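Local structure of translation initiation factor eif-2b-like protein (Chaetomium thermophilum, 4ZEO) at residues A[153-156]-A[157-161]; A[207-210]-A[211-215]; A[265-268]-A[269-273]; A[390-394]-A[395-399]. The protein is the delta subunit of eIF2B, the heterodecameric GDP-GTP exchange factor, and probably acts in translation initiation as part of its regulatory subcomplex. One frame throughout, in Å; residues are numbered along the deposited sequence.

Interaction 1 (A[153-156]-A[157-161])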
loop_
_atom_site.group_PDB
_atom_site.type_symbol
_atom_site.label_atom_id
_atom_site.label_comp_id
_atom_site.label_asym_id
_atom_site.label_seq_id
_atom_site.Cartn_x
_atom_site.Cartn_y
_atom_site.Cartn_z
ATOM N N LYS A 153 27.010 6.389 -9.660
ATOM C CA LYS A 153 27.429 7.217 -8.527
ATOM C C LYS A 153 27.653 6.420 -7.248
ATOM O O LYS A 153 28.478 5.504 -7.200
ATOM C CB LYS A 153 26.406 8.328 -8.263
ATOM C CG LYS A 153 25.951 9.033 -9.517
ATOM C CD LYS A 153 25.560 10.469 -9.246
ATOM C CE LYS A 153 24.492 10.551 -8.184
ATOM N NZ LYS A 153 24.060 11.960 -8.003
ATOM N N ASP A 154 26.932 6.818 -6.203
ATOM C CA ASP A 154 26.985 6.151 -4.905
ATOM C C ASP A 154 25.842 5.140 -4.769
ATOM O O ASP A 154 25.666 4.508 -3.731
ATOM C CB ASP A 154 26.862 7.179 -3.777
ATOM C CG ASP A 154 28.185 7.782 -3.392
ATOM O OD1 ASP A 154 29.217 7.079 -3.469
ATOM O OD2 ASP A 154 28.182 8.955 -2.955
ATOM N N VAL A 155 25.016 5.058 -5.802
ATOM C CA VAL A 155 23.845 4.211 -5.761
ATOM C C VAL A 155 24.214 2.738 -5.820
ATOM O O VAL A 155 24.929 2.305 -6.717
ATOM C CB VAL A 155 22.879 4.568 -6.909
ATOM C CG1 VAL A 155 21.626 3.708 -6.864
ATOM C CG2 VAL A 155 22.517 6.050 -6.812
ATOM N N HIS A 156 23.702 1.974 -4.863
ATOM C CA HIS A 156 23.879 0.541 -4.851
ATOM C C HIS A 156 23.124 -0.070 -6.048
ATOM O O HIS A 156 22.024 0.371 -6.374
ATOM C CB HIS A 156 23.358 -0.025 -3.525
ATOM C CG HIS A 156 23.729 -1.452 -3.282
ATOM N ND1 HIS A 156 23.073 -2.511 -3.888
ATOM C CD2 HIS A 156 24.699 -2.005 -2.519
ATOM C CE1 HIS A 156 23.614 -3.642 -3.490
ATOM N NE2 HIS A 156 24.607 -3.363 -2.654
ATOM N N PRO A 157 23.698 -1.096 -6.702
ATOM C CA PRO A 157 22.983 -1.661 -7.855
ATOM C C PRO A 157 21.569 -2.184 -7.543
ATOM O O PRO A 157 20.690 -2.072 -8.396
ATOM C CB PRO A 157 23.916 -2.797 -8.322
ATOM C CG PRO A 157 24.803 -3.080 -7.153
ATOM C CD PRO A 157 25.017 -1.734 -6.529
ATOM N N ALA A 158 21.343 -2.725 -6.350
ATOM C CA ALA A 158 20.013 -3.196 -5.993
ATOM C C ALA A 158 19.017 -2.037 -5.997
ATOM O O ALA A 158 17.885 -2.180 -6.464
ATOM C CB ALA A 158 20.038 -3.884 -4.642
ATOM N N VAL A 159 19.447 -0.896 -5.473
ATOM C CA VAL A 159 18.617 0.306 -5.429
ATOM C C VAL A 159 18.367 0.868 -6.835
ATOM O O VAL A 159 17.266 1.288 -7.169
ATOM C CB VAL A 159 19.272 1.392 -4.492
ATOM C CG1 VAL A 159 18.583 2.777 -4.638
ATOM C CG2 VAL A 159 19.273 0.893 -3.027
ATOM N N LEU A 160 19.389 0.816 -7.668
ATOM C CA LEU A 160 19.308 1.287 -9.033
ATOM C C LEU A 160 18.207 0.540 -9.821
ATOM O O LEU A 160 17.378 1.153 -10.499
ATOM C CB LEU A 160 20.658 1.071 -9.694
ATOM C CG LEU A 160 20.916 1.815 -10.986
ATOM C CD1 LEU A 160 21.157 3.281 -10.638
ATOM C CD2 LEU A 160 22.083 1.197 -11.750
ATOM N N ALA A 161 18.189 -0.785 -9.685
ATOM C CA ALA A 161 17.203 -1.627 -10.344
ATOM C C ALA A 161 15.796 -1.327 -9.833
ATOM O O ALA A 161 14.864 -1.216 -10.624
ATOM C CB ALA A 161 17.536 -3.092 -10.151
#

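Interaction 2 (A[207-210]-A[211-215])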
loop_
_atom_site.group_PDB
_atom_site.type_symbol
_atom_site.label_atom_id
_atom_site.label_comp_id
_atom_site.label_asym_id
_atom_site.label_seq_id
_atom_site.Cartn_x
_atom_site.Cartn_y
_atom_site.Cartn_z
ATOM N N HIS A 207 26.382 9.285 4.123
ATOM C CA HIS A 207 27.207 8.841 2.991
ATOM C C HIS A 207 26.677 7.685 2.165
ATOM O O HIS A 207 27.034 7.565 1.007
ATOM C CB HIS A 207 28.613 8.517 3.479
ATOM C CG HIS A 207 29.355 9.729 3.931
ATOM N ND1 HIS A 207 29.166 10.294 5.173
ATOM C CD2 HIS A 207 30.235 10.532 3.285
ATOM C CE1 HIS A 207 29.927 11.364 5.289
ATOM N NE2 HIS A 207 30.590 11.526 4.156
ATOM N N VAL A 208 25.907 6.795 2.778
ATOM C CA VAL A 208 25.395 5.632 2.073
ATOM C C VAL A 208 23.872 5.607 1.876
ATOM O O VAL A 208 23.388 5.469 0.756
ATOM C CB VAL A 208 25.822 4.349 2.797
ATOM C CG1 VAL A 208 25.223 3.120 2.112
ATOM C CG2 VAL A 208 27.353 4.265 2.861
ATOM N N LEU A 209 23.115 5.733 2.955
ATOM C CA LEU A 209 21.664 5.629 2.848
ATOM C C LEU A 209 21.018 6.768 2.076
ATOM O O LEU A 209 20.185 6.533 1.199
ATOM C CB LEU A 209 21.032 5.534 4.243
ATOM C CG LEU A 209 19.501 5.520 4.213
ATOM C CD1 LEU A 209 18.965 4.299 3.465
ATOM C CD2 LEU A 209 18.912 5.588 5.640
ATOM N N ASN A 210 21.392 7.996 2.407
ATOM C CA ASN A 210 20.777 9.170 1.793
ATOM C C ASN A 210 20.968 9.241 0.266
ATOM O O ASN A 210 20.041 9.635 -0.429
ATOM C CB ASN A 210 21.291 10.468 2.460
ATOM C CG ASN A 210 20.567 10.788 3.749
ATOM O OD1 ASN A 210 19.707 10.017 4.208
ATOM N ND2 ASN A 210 20.949 11.888 4.384
ATOM N N PRO A 211 22.157 8.865 -0.263
ATOM C CA PRO A 211 22.249 8.822 -1.734
ATOM C C PRO A 211 21.253 7.853 -2.393
ATOM O O PRO A 211 20.783 8.162 -3.495
ATOM C CB PRO A 211 23.686 8.383 -1.973
ATOM C CG PRO A 211 24.412 8.973 -0.809
ATOM C CD PRO A 211 23.494 8.738 0.353
ATOM N N GLN A 212 20.946 6.725 -1.754
ATOM C CA GLN A 212 19.930 5.806 -2.285
ATOM C C GLN A 212 18.543 6.465 -2.273
ATOM O O GLN A 212 17.785 6.370 -3.225
ATOM C CB GLN A 212 19.883 4.486 -1.488
ATOM C CG GLN A 212 21.222 3.973 -1.016
ATOM C CD GLN A 212 22.225 3.726 -2.132
ATOM O OE1 GLN A 212 21.865 3.379 -3.260
ATOM N NE2 GLN A 212 23.499 3.957 -1.828
ATOM N N ILE A 213 18.206 7.126 -1.178
ATOM C CA ILE A 213 16.923 7.816 -1.068
ATOM C C ILE A 213 16.794 8.919 -2.122
ATOM O O ILE A 213 15.751 9.081 -2.742
ATOM C CB ILE A 213 16.748 8.422 0.329
ATOM C CG1 ILE A 213 16.868 7.313 1.378
ATOM C CG2 ILE A 213 15.401 9.148 0.456
ATOM C CD1 ILE A 213 16.744 7.789 2.791
ATOM N N GLU A 214 17.864 9.666 -2.330
ATOM C CA GLU A 214 17.847 10.751 -3.289
ATOM C C GLU A 214 17.645 10.207 -4.686
ATOM O O GLU A 214 16.922 10.795 -5.491
ATOM C CB GLU A 214 19.157 11.557 -3.242
ATOM C CG GLU A 214 19.221 12.586 -2.118
ATOM C CD GLU A 214 20.572 13.294 -2.016
ATOM O OE1 GLU A 214 21.048 13.518 -0.883
ATOM O OE2 GLU A 214 21.144 13.650 -3.074
ATOM N N TYR A 215 18.281 9.079 -4.971
ATOM C CA TYR A 215 18.115 8.475 -6.261
ATOM C C TYR A 215 16.675 8.009 -6.487
ATOM O O TYR A 215 16.100 8.230 -7.565
ATOM C CB TYR A 215 19.080 7.314 -6.432
ATOM C CG TYR A 215 18.788 6.525 -7.664
ATOM C CD1 TYR A 215 19.152 7.006 -8.912
ATOM C CD2 TYR A 215 18.106 5.318 -7.595
ATOM C CE1 TYR A 215 18.876 6.292 -10.057
ATOM C CE2 TYR A 215 17.819 4.600 -8.739
ATOM C CZ TYR A 215 18.204 5.092 -9.964
ATOM O OH TYR A 215 17.918 4.380 -11.103
#

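Interaction 3 (A[265-268]-A[269-273])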
loop_
_atom_site.group_PDB
_atom_site.type_symbol
_atom_site.label_atom_id
_atom_site.label_comp_id
_atom_site.label_asym_id
_atom_site.label_seq_id
_atom_site.Cartn_x
_atom_site.Cartn_y
_atom_site.Cartn_z
ATOM N N ILE A 265 3.792 -5.326 6.126
ATOM C CA ILE A 265 3.419 -5.749 4.775
ATOM C C ILE A 265 2.809 -7.139 4.729
ATOM O O ILE A 265 1.606 -7.286 4.494
ATOM C CB ILE A 265 4.615 -5.725 3.823
ATOM C CG1 ILE A 265 5.190 -4.311 3.760
ATOM C CG2 ILE A 265 4.206 -6.249 2.428
ATOM C CD1 ILE A 265 6.397 -4.172 2.868
ATOM N N THR A 266 3.622 -8.150 5.002
ATOM C CA THR A 266 3.195 -9.539 4.841
ATOM C C THR A 266 2.049 -9.953 5.767
ATOM O O THR A 266 1.002 -10.361 5.308
ATOM C CB THR A 266 4.397 -10.459 5.046
ATOM O OG1 THR A 266 5.505 -9.887 4.350
ATOM C CG2 THR A 266 4.129 -11.838 4.491
ATOM N N LEU A 267 2.233 -9.805 7.066
ATOM C CA LEU A 267 1.181 -10.117 8.015
ATOM C C LEU A 267 0.013 -9.139 7.868
ATOM O O LEU A 267 -1.161 -9.530 8.010
ATOM C CB LEU A 267 1.741 -10.078 9.436
ATOM C CG LEU A 267 0.809 -10.498 10.557
ATOM C CD1 LEU A 267 0.410 -11.930 10.352
ATOM C CD2 LEU A 267 1.509 -10.306 11.873
ATOM N N ALA A 268 0.342 -7.875 7.561
ATOM C CA ALA A 268 -0.677 -6.827 7.443
ATOM C C ALA A 268 -1.725 -7.188 6.393
ATOM O O ALA A 268 -2.926 -7.022 6.638
ATOM C CB ALA A 268 -0.037 -5.472 7.107
ATOM N N GLU A 269 -1.276 -7.714 5.252
ATOM C CA GLU A 269 -2.198 -8.119 4.182
ATOM C C GLU A 269 -3.154 -9.222 4.645
ATOM O O GLU A 269 -4.363 -9.150 4.429
ATOM C CB GLU A 269 -1.418 -8.592 2.951
ATOM C CG GLU A 269 -2.260 -9.249 1.875
ATOM C CD GLU A 269 -1.430 -9.670 0.683
ATOM O OE1 GLU A 269 -0.833 -8.787 0.052
ATOM O OE2 GLU A 269 -1.332 -10.881 0.395
ATOM N N TYR A 270 -2.604 -10.225 5.322
ATOM C CA TYR A 270 -3.417 -11.335 5.788
ATOM C C TYR A 270 -4.462 -10.858 6.790
ATOM O O TYR A 270 -5.626 -11.197 6.673
ATOM C CB TYR A 270 -2.543 -12.419 6.435
ATOM C CG TYR A 270 -3.359 -13.534 7.008
ATOM C CD1 TYR A 270 -3.685 -14.646 6.234
ATOM C CD2 TYR A 270 -3.857 -13.456 8.306
ATOM C CE1 TYR A 270 -4.463 -15.667 6.749
ATOM C CE2 TYR A 270 -4.643 -14.449 8.822
ATOM C CZ TYR A 270 -4.940 -15.560 8.045
ATOM O OH TYR A 270 -5.713 -16.557 8.583
ATOM N N VAL A 271 -4.030 -10.070 7.772
ATOM C CA VAL A 271 -4.911 -9.621 8.833
ATOM C C VAL A 271 -6.020 -8.731 8.298
ATOM O O VAL A 271 -7.187 -8.943 8.633
ATOM C CB VAL A 271 -4.119 -8.871 9.956
ATOM C CG1 VAL A 271 -5.071 -8.147 10.925
ATOM C CG2 VAL A 271 -3.200 -9.829 10.702
ATOM N N ILE A 272 -5.678 -7.778 7.430
ATOM C CA ILE A 272 -6.685 -6.878 6.853
ATOM C C ILE A 272 -7.714 -7.669 6.032
ATOM O O ILE A 272 -8.922 -7.471 6.173
ATOM C CB ILE A 272 -6.038 -5.785 5.952
ATOM C CG1 ILE A 272 -5.263 -4.774 6.804
ATOM C CG2 ILE A 272 -7.100 -5.045 5.150
ATOM C CD1 ILE A 272 -4.370 -3.818 5.991
ATOM N N ALA A 273 -7.242 -8.580 5.191
ATOM C CA ALA A 273 -8.153 -9.360 4.347
ATOM C C ALA A 273 -9.053 -10.225 5.221
ATOM O O ALA A 273 -10.257 -10.312 4.991
ATOM C CB ALA A 273 -7.382 -10.213 3.353
#

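Interaction 4 (A[390-394]-A[395-399])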
loop_
_atom_site.group_PDB
_atom_site.type_symbol
_atom_site.label_atom_id
_atom_site.label_comp_id
_atom_site.label_asym_id
_atom_site.label_seq_id
_atom_site.Cartn_x
_atom_site.Cartn_y
_atom_site.Cartn_z
ATOM N N VAL A 390 -12.803 1.416 3.756
ATOM C CA VAL A 390 -11.494 1.570 3.151
ATOM C C VAL A 390 -10.507 0.645 3.842
ATOM O O VAL A 390 -10.443 0.602 5.073
ATOM C CB VAL A 390 -10.995 3.020 3.231
ATOM C CG1 VAL A 390 -9.509 3.105 2.834
ATOM C CG2 VAL A 390 -11.868 3.931 2.379
ATOM N N LEU A 391 -9.765 -0.107 3.036
ATOM C CA LEU A 391 -8.754 -1.065 3.510
ATOM C C LEU A 391 -7.360 -0.516 3.266
ATOM O O LEU A 391 -7.009 -0.168 2.131
ATOM C CB LEU A 391 -8.902 -2.399 2.802
ATOM C CG LEU A 391 -10.311 -2.999 2.749
ATOM C CD1 LEU A 391 -10.341 -4.292 1.915
ATOM C CD2 LEU A 391 -10.826 -3.245 4.167
ATOM N N CYS A 392 -6.569 -0.398 4.327
ATOM C CA CYS A 392 -5.256 0.212 4.182
ATOM C C CYS A 392 -4.286 -0.150 5.324
ATOM O O CYS A 392 -4.665 -0.168 6.496
ATOM C CB CYS A 392 -5.452 1.739 4.080
ATOM S SG CYS A 392 -4.031 2.707 3.600
ATOM N N GLU A 393 -3.023 -0.357 4.977
ATOM C CA GLU A 393 -1.987 -0.667 5.961
ATOM C C GLU A 393 -1.626 0.620 6.693
ATOM O O GLU A 393 -1.637 1.691 6.098
ATOM C CB GLU A 393 -0.743 -1.276 5.281
ATOM C CG GLU A 393 -1.018 -2.565 4.522
ATOM C CD GLU A 393 -1.447 -2.362 3.046
ATOM O OE1 GLU A 393 -1.884 -1.243 2.651
ATOM O OE2 GLU A 393 -1.334 -3.339 2.272
ATOM N N THR A 394 -1.258 0.506 7.961
ATOM C CA THR A 394 -0.952 1.676 8.781
ATOM C C THR A 394 0.234 2.451 8.234
ATOM O O THR A 394 0.300 3.665 8.397
ATOM C CB THR A 394 -0.644 1.295 10.259
ATOM O OG1 THR A 394 0.470 0.400 10.311
ATOM C CG2 THR A 394 -1.822 0.649 10.895
ATOM N N ILE A 395 1.160 1.746 7.588
ATOM C CA ILE A 395 2.399 2.339 7.046
ATOM C C ILE A 395 2.096 3.372 5.922
ATOM O O ILE A 395 2.915 4.223 5.607
ATOM C CB ILE A 395 3.362 1.215 6.511
ATOM C CG1 ILE A 395 4.789 1.718 6.298
ATOM C CG2 ILE A 395 2.845 0.594 5.209
ATOM C CD1 ILE A 395 5.622 1.804 7.522
ATOM N N ASN A 396 0.901 3.278 5.346
ATOM C CA ASN A 396 0.429 4.192 4.316
ATOM C C ASN A 396 -0.166 5.498 4.896
ATOM O O ASN A 396 -0.463 6.419 4.149
ATOM C CB ASN A 396 -0.616 3.495 3.427
ATOM C CG ASN A 396 -0.005 2.449 2.489
ATOM O OD1 ASN A 396 1.015 2.693 1.851
ATOM N ND2 ASN A 396 -0.621 1.279 2.420
ATOM N N PHE A 397 -0.377 5.549 6.209
ATOM C CA PHE A 397 -0.876 6.761 6.861
ATOM C C PHE A 397 0.185 7.828 6.981
ATOM O O PHE A 397 1.368 7.541 7.184
ATOM C CB PHE A 397 -1.417 6.467 8.262
ATOM C CG PHE A 397 -2.759 5.800 8.272
ATOM C CD1 PHE A 397 -2.937 4.578 7.643
ATOM C CD2 PHE A 397 -3.819 6.351 8.967
ATOM C CE1 PHE A 397 -4.159 3.939 7.657
ATOM C CE2 PHE A 397 -5.050 5.721 9.000
ATOM C CZ PHE A 397 -5.222 4.506 8.341
ATOM N N ASP A 398 -0.242 9.069 6.845
ATOM C CA ASP A 398 0.630 10.186 7.131
ATOM C C ASP A 398 0.519 10.410 8.628
ATOM O O ASP A 398 -0.474 10.926 9.101
ATOM C CB ASP A 398 0.213 11.425 6.348
ATOM C CG ASP A 398 1.193 12.566 6.496
ATOM O OD1 ASP A 398 0.778 13.729 6.338
ATOM O OD2 ASP A 398 2.381 12.297 6.760
ATOM N N ARG A 399 1.503 9.966 9.389
ATOM C CA ARG A 399 1.410 10.084 10.838
ATOM C C ARG A 399 2.018 11.405 11.281
ATOM O O ARG A 399 1.622 11.968 12.305
ATOM C CB ARG A 399 2.099 8.904 11.526
ATOM C CG ARG A 399 1.984 7.624 10.737
ATOM C CD ARG A 399 2.526 6.444 11.499
ATOM N NE ARG A 399 2.796 5.321 10.605
ATOM C CZ ARG A 399 4.002 4.783 10.447
ATOM N NH1 ARG A 399 4.173 3.776 9.609
ATOM N NH2 ARG A 399 5.037 5.243 11.134
#

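Interaction 1 (A[153-156]-A[157-161])
His-156 meets the opening turn of helix 157-168 with both its ring and its carbonyl, and two hydrogen bonds result. ND1 of His-156 accepts from Ala-158 N at 3.0 Å, the donor standing 15° out of the ring plane. The carbonyl O of His-156 receives Leu-160 N at 3.0 Å, the first i to i+4 bond of the helix. The imidazole reaches the amide because CG lies anti to the backbone N (chi1 -169°), which swings the ring beside its own carbonyl carbon. On the far side of the ring, NE2 is hydrogen-bonded to Ser-191 OG, so polar partners at both nitrogens fix its rotation.

A CH-pi contact covers one face: Pro-157 CD sits 3.6 Å from the centroid of the His-156 ring, 25° off the normal and displaced toward the rim.

The apolar part belongs to Val-155. Its CG1 branch lies 3.8 Å from Leu-160 CD1, the two side chains crossing at about a right angle, and 3.9 Å from Val-159 CG1. Taken together, a histidine N-cap, a proline in the first helical position and the Val-155 to Leu-160 pairing across the cap make this a capped helix start with a hydrophobic staple.

Interaction 2 (A[207-210]-A[211-215])
Gln-212 folds back along its own helix and gives the N-H of NE2 to Val-208 O at 3.0 Å. The bond is bent, 148° at the hydrogen, and the donor is tilted 23° from the carbonyl plane. A turn in the chain at chi2 (-58°) brings the amide back to this carbonyl, which the backbone serves poorly, since Gln-212 N is 3.7 Å from Val-208 O. Beside it the ring of Pro-211 takes up the space of a missing N-H, with CG 3.5 Å from His-207 O and CD 3.3 Å from Val-208 O. This is a proline kink within helix 200-219, preceded by a wider pi-type turn at 207-209. Regular i to i+4 bonding is present again beyond it: Ile-213 N reaches Leu-209 O at 3.1 Å and Glu-214 N reaches Asn-210 O at 2.9 Å. On the inner side, Ile-213 CD1 rests 3.8 Å from Leu-209 CG, the side chains meeting at a slant, and both residues lean on Phe-185 and on helix 224-239, whose Lys-234 NZ binds Asn-210 OD1. The Gln-212 amide is positioned from outside by the segment 153-156: OE1 accepts from His-156 N, and NE2 also donates to Asp-154 O. A leucine here would probably leave Val-208 O, Asp-154 O and the His-156 N-H without their side-chain partner.

Interaction 3 (A[265-268]-A[269-273])
Ala-268 and Ile-272 form the closely packed side of this helical turn. Ile-272 N donates to Ala-268 O at 3.0 Å with a nearly straight N-H...O angle of 167°. The longer branch of Ile-272 runs back over the same carbonyl, CD1 lying 3.6 Å from Ala-268 O, because CG1 is placed beside the backbone N and anti to the carbonyl carbon (chi1 -70°). Both residues are buried, and the small methyl of Ala-268 leaves the helix surface low where other parts of the chain come up against it. Val-271 is buried too, touching Glu-442, and its N-H bonds to Leu-267 O at 2.9 Å.

The looser side belongs to the exposed Leu-267, Thr-266 and Tyr-270. Leu-267 meets Val-271 at a slant, and this side-chain contact is slack, CG of Leu-267 lying 4.1 Å from CG2 of Val-271. The Tyr-270 ring leads away from the preceding turn to put OH on Arg-274 NH1, while Thr-266 returns OG1 to Ile-261 O.

Glu-269 lies between these two regimes. Its N-H bonds to Ile-265 O at 3.0 Å, while the extended side chain leaves the turn and forms a salt bridge from OE1 to Arg-293 NH2, with a long, weak ion pair from OE2 to Lys-297.

Helix 246-277 packs its buried side against several elements: Ile-265 rests on Ile-175 and Leu-178 of helix 174-191, Ile-272 on Leu-294 of helix 293-304, Ala-268 on Glu-440, and Ala-268 with Ile-272 on Glu-393, just beyond strand 387-391.

Interaction 4 (A[390-394]-A[395-399])
Thr-394 O receives the N-H of Phe-397 in the shortest sound polar bond across this turn, 3.0 Å long with an N-H...O angle of 158°. One residue earlier, Asn-396 N donates to Glu-393 O at 3.1 Å. In both bonds the donor stands well above the carbonyl plane, and both span three residues, the pattern of a 3-10 turn.

Glu-393 and Asn-396 lie side by side on the turn, pointing the same way, with carboxylate and amide planes 76° apart. OE1 of Glu-393 comes within 2.8 Å of Asn-396 ND2, but the alignment is too poor for a hydrogen bond. Each side chain is held from outside instead: Glu-393 OE2 forms a salt bridge with Arg-293 NH1, and Asn-396 OD1 is bonded to Ser-174 OG.

The Phe-397 ring swings back over the turn, CG lying beside its backbone N (chi1 -76°). Its edge meets Glu-393 O in plane, at 3.5 Å from CD1. Cys-392 SG approaches obliquely, 5.3 Å from the ring centroid, a sulfur-aromatic contact, and also packs 3.5 Å from Asn-396 CB. Replacing Phe-397 by alanine would probably open a gap beside Cys-392 SG and Glu-393 O, leaving the sulfur without its aromatic neighbour.

Strand 387-391 runs in a parallel sheet between strands 354-358 and 436-438. The arrangement is therefore a strand-to-loop exit through a 3-10 turn at the C-terminal ends of the strands of a parallel sheet, consistent with the Rossmann-like domain of this family.

Overall arrangement
The four contacts form two touching pairs. Interactions 1 and 2 have centres about 9 Å apart and meet through Gln-212, whose OE1 is 2.8 Å from His-156 N and whose NE2 is 2.9 Å from Asp-154 O. Interactions 3 and 4, centres about 12 Å apart, meet where Ile-272 CD1 packs 3.7 Å from Cys-392 O; Arg-293 also joins them by pairing with a glutamate of each. Between the pairs the nearest atoms stay about 13 to 17 Å apart. Helix 174-191 spans this separation, touching residues of all four interactions, and is one link between the helical part of the chain and the parallel-sheet part.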